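Local structure of uncharacterized protein (Staphylococcus aureus, 3P8A) at residues N156-F167 with T204-F212. The protein is of unknown function but carries a glyoxalase-like domain of the VOC family, whose members are often metal-dependent enzymes. Sequence-based numbering, arbitrary orientation.
Sequences NQDDDEIKPPFF and TVSNWLKWF
P165 lays its CG on one face of the W208 indole, a CH-pi contact 3.9 Å from the centroid of the six-membered ring and 26° off its normal; CE2 of F212 covers the same face near the rim, and T204 CG2 lies against the opposite one. The contact packs helix 201-212 of this glyoxalase-like (VOC-family) protein onto the loop that links strands 147-155 and 166-170 of the eight-stranded sheet. With chi1 at -74°, CG of W208 stands anti to the carbonyl carbon and the indole swings toward the loop, where I162 CG2 also meets CZ2. F212 takes P165 obliquely, its CZ 3.4 Å from CD, while CZ of F167 comes in at the F212 ring edge, the two ring planes inclined at 56°; W211 CB sits over the centre of one F212 face. The W211 indole carries N207 O above one face and D160 OD1 at its edge, 3.6 Å from CH2, and P164 CB leans obliquely on CZ3. Y245 of strand 244-252, in the second sheet, touches I162, P165 and W208, tying the loop and helix to that sheet. No direct hydrogen bond joins the segments; water bridges do. One water donates to D159 O and accepts from N207 ND2. Another, in the plane of the W208 ring at its edge, accepts from NE1 at 2.9 Å and donates to I162 O at 2.8 Å.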
ATOM      1  N   ASN A 156       4.300 -13.830  -8.644  1.00 34.40           N
ATOM      2  CA  ASN A 156       5.566 -14.537  -8.497  1.00 35.71           C
ATOM      3  C   ASN A 156       5.359 -16.051  -8.422  1.00 43.27           C
ATOM      4  O   ASN A 156       4.630 -16.527  -7.547  1.00 43.89           O
ATOM      5  CB  ASN A 156       6.352 -14.008  -7.294  1.00 33.82           C
ATOM      6  CG  ASN A 156       7.787 -14.478  -7.197  1.00 44.92           C
ATOM      7  OD1 ASN A 156       8.411 -14.390  -6.139  1.00 42.41           O
ATOM      8  ND2 ASN A 156       8.354 -14.975  -8.286  1.00 30.54           N
ATOM      9  N   GLN A 157       5.992 -16.794  -9.372  1.00 41.52           N
ATOM     10  CA  GLN A 157       5.933 -18.259  -9.488  1.00 42.28           C
ATOM     11  C   GLN A 157       6.747 -18.924  -8.377  1.00 46.33           C
ATOM     12  O   GLN A 157       6.444 -20.053  -7.977  1.00 46.93           O
ATOM     13  CB  GLN A 157       6.422 -18.721 -10.867  1.00 44.10           C
ATOM     14  CG  GLN A 157       5.392 -19.565 -11.635  1.00 68.20           C
ATOM     15  CD  GLN A 157       4.419 -18.760 -12.475  1.00 94.54           C
ATOM     16  OE1 GLN A 157       4.663 -17.600 -12.839  1.00 91.76           O
ATOM     17  NE2 GLN A 157       3.303 -19.379 -12.836  1.00 88.89           N
ATOM     18  N   ASP A 158       7.772 -18.216  -7.880  1.00 40.46           N
ATOM     19  CA  ASP A 158       8.604 -18.647  -6.771  1.00 39.20           C
ATOM     20  C   ASP A 158       7.922 -18.146  -5.470  1.00 38.83           C
ATOM     21  O   ASP A 158       6.853 -17.524  -5.523  1.00 38.06           O
ATOM     22  CB  ASP A 158      10.034 -18.076  -6.941  1.00 42.11           C
ATOM     23  CG  ASP A 158      11.215 -18.988  -6.624  1.00 64.44           C
ATOM     24  OD1 ASP A 158      12.019 -18.628  -5.725  1.00 67.57           O
ATOM     25  OD2 ASP A 158      11.394 -20.015  -7.338  1.00 71.88           O
ATOM     26  N   ASP A 159       8.543 -18.438  -4.314  1.00 31.95           N
ATOM     27  CA  ASP A 159       8.025 -18.059  -3.007  1.00 30.70           C
ATOM     28  C   ASP A 159       8.142 -16.556  -2.731  1.00 33.36           C
ATOM     29  O   ASP A 159       9.146 -15.924  -3.088  1.00 33.71           O
ATOM     30  CB  ASP A 159       8.766 -18.823  -1.892  1.00 32.93           C
ATOM     31  CG  ASP A 159       8.558 -20.324  -1.859  1.00 44.35           C
ATOM     32  OD1 ASP A 159       7.458 -20.787  -2.244  1.00 49.27           O
ATOM     33  OD2 ASP A 159       9.466 -21.032  -1.390  1.00 39.28           O
ATOM     34  N   ASP A 160       7.123 -16.007  -2.055  1.00 26.09           N
ATOM     35  CA  ASP A 160       7.105 -14.622  -1.606  1.00 24.54           C
ATOM     36  C   ASP A 160       6.985 -14.634  -0.108  1.00 25.27           C
ATOM     37  O   ASP A 160       5.986 -15.129   0.412  1.00 25.88           O
ATOM     38  CB  ASP A 160       5.899 -13.829  -2.181  1.00 26.06           C
ATOM     39  CG  ASP A 160       5.947 -13.527  -3.661  1.00 34.60           C
ATOM     40  OD1 ASP A 160       6.966 -12.955  -4.121  1.00 33.89           O
ATOM     41  OD2 ASP A 160       4.937 -13.801  -4.355  1.00 40.23           O
ATOM     42  N   GLU A 161       7.981 -14.096   0.606  1.00 18.14           N
ATOM     43  CA  GLU A 161       7.820 -13.936   2.042  1.00 17.73           C
ATOM     44  C   GLU A 161       6.842 -12.768   2.244  1.00 18.85           C
ATOM     45  O   GLU A 161       5.982 -12.801   3.122  1.00 19.65           O
ATOM     46  CB  GLU A 161       9.162 -13.591   2.734  1.00 19.06           C
ATOM     47  CG  GLU A 161      10.095 -14.776   2.885  1.00 23.04           C
ATOM     48  CD  GLU A 161       9.647 -15.869   3.827  1.00 41.82           C
ATOM     49  OE1 GLU A 161       8.788 -15.598   4.700  1.00 24.54           O
ATOM     50  OE2 GLU A 161      10.163 -17.002   3.684  1.00 31.40           O
ATOM     51  N   ILE A 162       6.970 -11.761   1.380  1.00 12.73           N
ATOM     52  CA  ILE A 162       6.231 -10.499   1.421  1.00 10.22           C
ATOM     53  C   ILE A 162       5.316 -10.390   0.241  1.00 12.48           C
ATOM     54  O   ILE A 162       5.749 -10.615  -0.888  1.00 10.77           O
ATOM     55  CB  ILE A 162       7.277  -9.316   1.432  1.00 11.33           C
ATOM     56  CG1 ILE A 162       8.187  -9.374   2.650  1.00 11.16           C
ATOM     57  CG2 ILE A 162       6.627  -7.940   1.283  1.00 11.19           C
ATOM     58  CD1 ILE A 162       7.439  -9.459   4.035  1.00  9.65           C
ATOM     59  N   LYS A 163       4.060  -9.977   0.482  1.00 10.98           N
ATOM     60  CA  LYS A 163       3.129  -9.828  -0.631  1.00 10.26           C
ATOM     61  C   LYS A 163       3.673  -8.727  -1.526  1.00 14.18           C
ATOM     62  O   LYS A 163       3.991  -7.643  -1.016  1.00 13.22           O
ATOM     63  CB  LYS A 163       1.708  -9.474  -0.159  1.00 12.03           C
ATOM     64  CG  LYS A 163       0.676  -9.588  -1.274  1.00 15.34           C
ATOM     65  CD  LYS A 163       0.191 -11.001  -1.417  1.00 17.55           C
ATOM     66  CE  LYS A 163      -0.974 -11.080  -2.365  1.00 19.26           C
ATOM     67  NZ  LYS A 163      -1.512 -12.466  -2.367  1.00 23.87           N
ATOM     68  N   PRO A 164       3.863  -9.002  -2.844  1.00 12.53           N
ATOM     69  CA  PRO A 164       4.428  -7.973  -3.716  1.00 12.29           C
ATOM     70  C   PRO A 164       3.595  -6.701  -3.768  1.00 13.69           C
ATOM     71  O   PRO A 164       2.377  -6.773  -3.963  1.00 13.75           O
ATOM     72  CB  PRO A 164       4.436  -8.652  -5.109  1.00 13.62           C
ATOM     73  CG  PRO A 164       4.491 -10.115  -4.812  1.00 18.07           C
ATOM     74  CD  PRO A 164       3.587 -10.243  -3.605  1.00 13.63           C
ATOM     75  N   PRO A 165       4.246  -5.527  -3.679  1.00 10.87           N
ATOM     76  CA  PRO A 165       3.524  -4.264  -3.912  1.00  9.50           C
ATOM     77  C   PRO A 165       2.869  -4.310  -5.300  1.00 13.98           C
ATOM     78  O   PRO A 165       3.362  -5.003  -6.202  1.00 12.50           O
ATOM     79  CB  PRO A 165       4.638  -3.211  -3.896  1.00 10.08           C
ATOM     80  CG  PRO A 165       5.705  -3.815  -3.067  1.00 14.62           C
ATOM     81  CD  PRO A 165       5.681  -5.275  -3.417  1.00 12.13           C
ATOM     82  N   PHE A 166       1.746  -3.608  -5.457  1.00 10.77           N
ATOM     83  CA  PHE A 166       0.993  -3.609  -6.704  1.00  9.65           C
ATOM     84  C   PHE A 166       0.918  -2.207  -7.280  1.00 15.11           C
ATOM     85  O   PHE A 166       1.366  -1.256  -6.637  1.00 13.89           O
ATOM     86  CB  PHE A 166      -0.386  -4.271  -6.530  1.00 11.28           C
ATOM     87  CG  PHE A 166      -1.311  -3.565  -5.570  1.00 12.64           C
ATOM     88  CD1 PHE A 166      -1.223  -3.790  -4.203  1.00 15.10           C
ATOM     89  CD2 PHE A 166      -2.302  -2.706  -6.037  1.00 14.63           C
ATOM     90  CE1 PHE A 166      -2.090  -3.148  -3.320  1.00 16.25           C
ATOM     91  CE2 PHE A 166      -3.176  -2.077  -5.152  1.00 17.97           C
ATOM     92  CZ  PHE A 166      -3.071  -2.309  -3.802  1.00 15.47           C
ATOM     93  N   PHE A 167       0.433  -2.094  -8.526  1.00 10.95           N
ATOM     94  CA  PHE A 167       0.442  -0.833  -9.256  1.00 10.77           C
ATOM     95  C   PHE A 167      -0.945  -0.268  -9.450  1.00 14.13           C
ATOM     96  O   PHE A 167      -1.901  -1.017  -9.607  1.00 13.51           O
ATOM     97  CB  PHE A 167       1.090  -1.052 -10.646  1.00 12.35           C
ATOM     98  CG  PHE A 167       2.486  -1.641 -10.625  1.00 12.39           C
ATOM     99  CD1 PHE A 167       3.604  -0.818 -10.592  1.00 14.20           C
ATOM    100  CD2 PHE A 167       2.679  -3.018 -10.710  1.00 13.26           C
ATOM    101  CE1 PHE A 167       4.898  -1.362 -10.587  1.00 14.26           C
ATOM    102  CE2 PHE A 167       3.968  -3.559 -10.690  1.00 15.22           C
ATOM    103  CZ  PHE A 167       5.073  -2.718 -10.668  1.00 12.00           C
ATOM    104  N   THR A 204      13.620 -10.773  -0.811  1.00 10.04           N
ATOM    105  CA  THR A 204      12.723  -9.597  -0.919  1.00  8.75           C
ATOM    106  C   THR A 204      13.402  -8.461  -1.674  1.00 11.12           C
ATOM    107  O   THR A 204      12.790  -7.874  -2.563  1.00 11.52           O
ATOM    108  CB  THR A 204      12.183  -9.143   0.436  1.00  9.32           C
ATOM    109  OG1 THR A 204      11.650 -10.272   1.124  1.00 11.59           O
ATOM    110  CG2 THR A 204      11.065  -8.123   0.292  1.00  8.73           C
ATOM    111  N   VAL A 205      14.669  -8.172  -1.329  1.00  8.01           N
ATOM    112  CA  VAL A 205      15.482  -7.124  -1.972  1.00  8.42           C
ATOM    113  C   VAL A 205      15.678  -7.389  -3.481  1.00 13.23           C
ATOM    114  O   VAL A 205      15.420  -6.503  -4.317  1.00  9.87           O
ATOM    115  CB  VAL A 205      16.817  -6.935  -1.215  1.00 13.41           C
ATOM    116  CG1 VAL A 205      17.760  -5.975  -1.957  1.00 14.70           C
ATOM    117  CG2 VAL A 205      16.559  -6.442   0.206  1.00 12.38           C
ATOM    118  N   SER A 206      16.125  -8.607  -3.813  1.00 11.97           N
ATOM    119  CA  SER A 206      16.369  -9.069  -5.184  1.00 12.96           C
ATOM    120  C   SER A 206      15.108  -8.882  -6.039  1.00 12.74           C
ATOM    121  O   SER A 206      15.195  -8.314  -7.129  1.00 10.96           O
ATOM    122  CB  SER A 206      16.829 -10.532  -5.175  1.00 17.00           C
ATOM    123  OG  SER A 206      16.853 -11.089  -6.479  1.00 26.68           O
ATOM    124  N   ASN A 207      13.937  -9.304  -5.516  1.00  8.96           N
ATOM    125  CA  ASN A 207      12.650  -9.181  -6.192  1.00  8.37           C
ATOM    126  C   ASN A 207      12.236  -7.738  -6.387  1.00 12.31           C
ATOM    127  O   ASN A 207      11.805  -7.391  -7.480  1.00 11.37           O
ATOM    128  CB  ASN A 207      11.537  -9.914  -5.425  1.00 10.42           C
ATOM    129  CG  ASN A 207      11.584 -11.402  -5.602  1.00 21.99           C
ATOM    130  OD1 ASN A 207      12.235 -11.912  -6.511  1.00 14.83           O
ATOM    131  ND2 ASN A 207      10.912 -12.120  -4.722  1.00 10.69           N
ATOM    132  N   TRP A 208      12.338  -6.907  -5.331  1.00  7.58           N
ATOM    133  CA  TRP A 208      11.951  -5.499  -5.402  1.00  7.08           C
ATOM    134  C   TRP A 208      12.874  -4.690  -6.302  1.00 11.30           C
ATOM    135  O   TRP A 208      12.398  -3.792  -7.001  1.00  8.08           O
ATOM    136  CB  TRP A 208      11.852  -4.876  -4.019  1.00  6.11           C
ATOM    137  CG  TRP A 208      10.638  -5.287  -3.221  1.00  7.51           C
ATOM    138  CD1 TRP A 208      10.014  -6.500  -3.228  1.00 10.41           C
ATOM    139  CD2 TRP A 208      10.011  -4.521  -2.190  1.00  8.33           C
ATOM    140  NE1 TRP A 208       8.992  -6.515  -2.301  1.00  9.79           N
ATOM    141  CE2 TRP A 208       8.962  -5.308  -1.655  1.00 11.69           C
ATOM    142  CE3 TRP A 208      10.196  -3.217  -1.698  1.00  9.52           C
ATOM    143  CZ2 TRP A 208       8.108  -4.834  -0.651  1.00 10.99           C
ATOM    144  CZ3 TRP A 208       9.339  -2.742  -0.714  1.00 10.60           C
ATOM    145  CH2 TRP A 208       8.315  -3.546  -0.196  1.00 11.03           C
ATOM    146  N   LEU A 209      14.175  -5.015  -6.337  1.00 10.46           N
ATOM    147  CA  LEU A 209      15.083  -4.311  -7.273  1.00 11.38           C
ATOM    148  C   LEU A 209      14.709  -4.615  -8.732  1.00 15.12           C
ATOM    149  O   LEU A 209      14.701  -3.712  -9.572  1.00 13.62           O
ATOM    150  CB  LEU A 209      16.545  -4.695  -7.035  1.00 12.20           C
ATOM    151  CG  LEU A 209      17.175  -4.194  -5.748  1.00 17.65           C
ATOM    152  CD1 LEU A 209      18.445  -4.957  -5.448  1.00 19.38           C
ATOM    153  CD2 LEU A 209      17.415  -2.699  -5.787  1.00 18.52           C
ATOM    154  N   LYS A 210      14.333  -5.872  -8.994  1.00 13.77           N
ATOM    155  CA  LYS A 210      13.958  -6.396 -10.294  1.00 14.77           C
ATOM    156  C   LYS A 210      12.641  -5.798 -10.765  1.00 20.54           C
ATOM    157  O   LYS A 210      12.595  -5.196 -11.843  1.00 20.18           O
ATOM    158  CB  LYS A 210      13.838  -7.917 -10.205  1.00 19.35           C
ATOM    159  CG  LYS A 210      14.055  -8.651 -11.519  1.00 36.90           C
ATOM    160  CD  LYS A 210      13.824 -10.156 -11.388  1.00 48.63           C
ATOM    161  CE  LYS A 210      14.996 -10.944 -10.822  1.00 57.85           C
ATOM    162  NZ  LYS A 210      16.052 -11.192 -11.834  1.00 69.09           N
ATOM    163  N   TRP A 211      11.581  -5.927  -9.941  1.00 15.86           N
ATOM    164  CA  TRP A 211      10.235  -5.466 -10.255  1.00 15.20           C
ATOM    165  C   TRP A 211      10.037  -3.948 -10.249  1.00 18.68           C
ATOM    166  O   TRP A 211       9.305  -3.427 -11.087  1.00 17.49           O
ATOM    167  CB  TRP A 211       9.226  -6.096  -9.296  1.00 13.15           C
ATOM    168  CG  TRP A 211       9.233  -7.597  -9.223  1.00 13.57           C
ATOM    169  CD1 TRP A 211       9.519  -8.473 -10.230  1.00 16.56           C
ATOM    170  CD2 TRP A 211       8.777  -8.391  -8.118  1.00 12.39           C
ATOM    171  NE1 TRP A 211       9.327  -9.768  -9.800  1.00 15.08           N
ATOM    172  CE2 TRP A 211       8.869  -9.746  -8.508  1.00 15.37           C
ATOM    173  CE3 TRP A 211       8.340  -8.086  -6.813  1.00 12.66           C
ATOM    174  CZ2 TRP A 211       8.558 -10.795  -7.640  1.00 13.83           C
ATOM    175  CZ3 TRP A 211       8.019  -9.125  -5.957  1.00 13.43           C
ATOM    176  CH2 TRP A 211       8.129 -10.460  -6.367  1.00 14.05           C
ATOM    177  N   PHE A 212      10.653  -3.244  -9.312  1.00 14.34           N
ATOM    178  CA  PHE A 212      10.397  -1.800  -9.183  1.00 13.23           C
ATOM    179  C   PHE A 212      11.488  -0.867  -9.620  1.00 16.87           C
ATOM    180  O   PHE A 212      11.358   0.348  -9.430  1.00 13.93           O
ATOM    181  CB  PHE A 212       9.861  -1.476  -7.772  1.00 13.05           C
ATOM    182  CG  PHE A 212       8.834  -2.473  -7.285  1.00 12.25           C
ATOM    183  CD1 PHE A 212       7.625  -2.643  -7.963  1.00 13.71           C
ATOM    184  CD2 PHE A 212       9.087  -3.268  -6.176  1.00 11.40           C
ATOM    185  CE1 PHE A 212       6.693  -3.590  -7.540  1.00 14.73           C
ATOM    186  CE2 PHE A 212       8.158  -4.224  -5.754  1.00 14.27           C
ATOM    187  CZ  PHE A 212       6.963  -4.377  -6.437  1.00 13.99           C
TER
HETATM  188  O   HOH W   1      10.772 -14.859  -4.774  1.00 23.99           O
HETATM  189  O   HOH W   2       7.560  -9.020  -2.395  1.00 10.33           O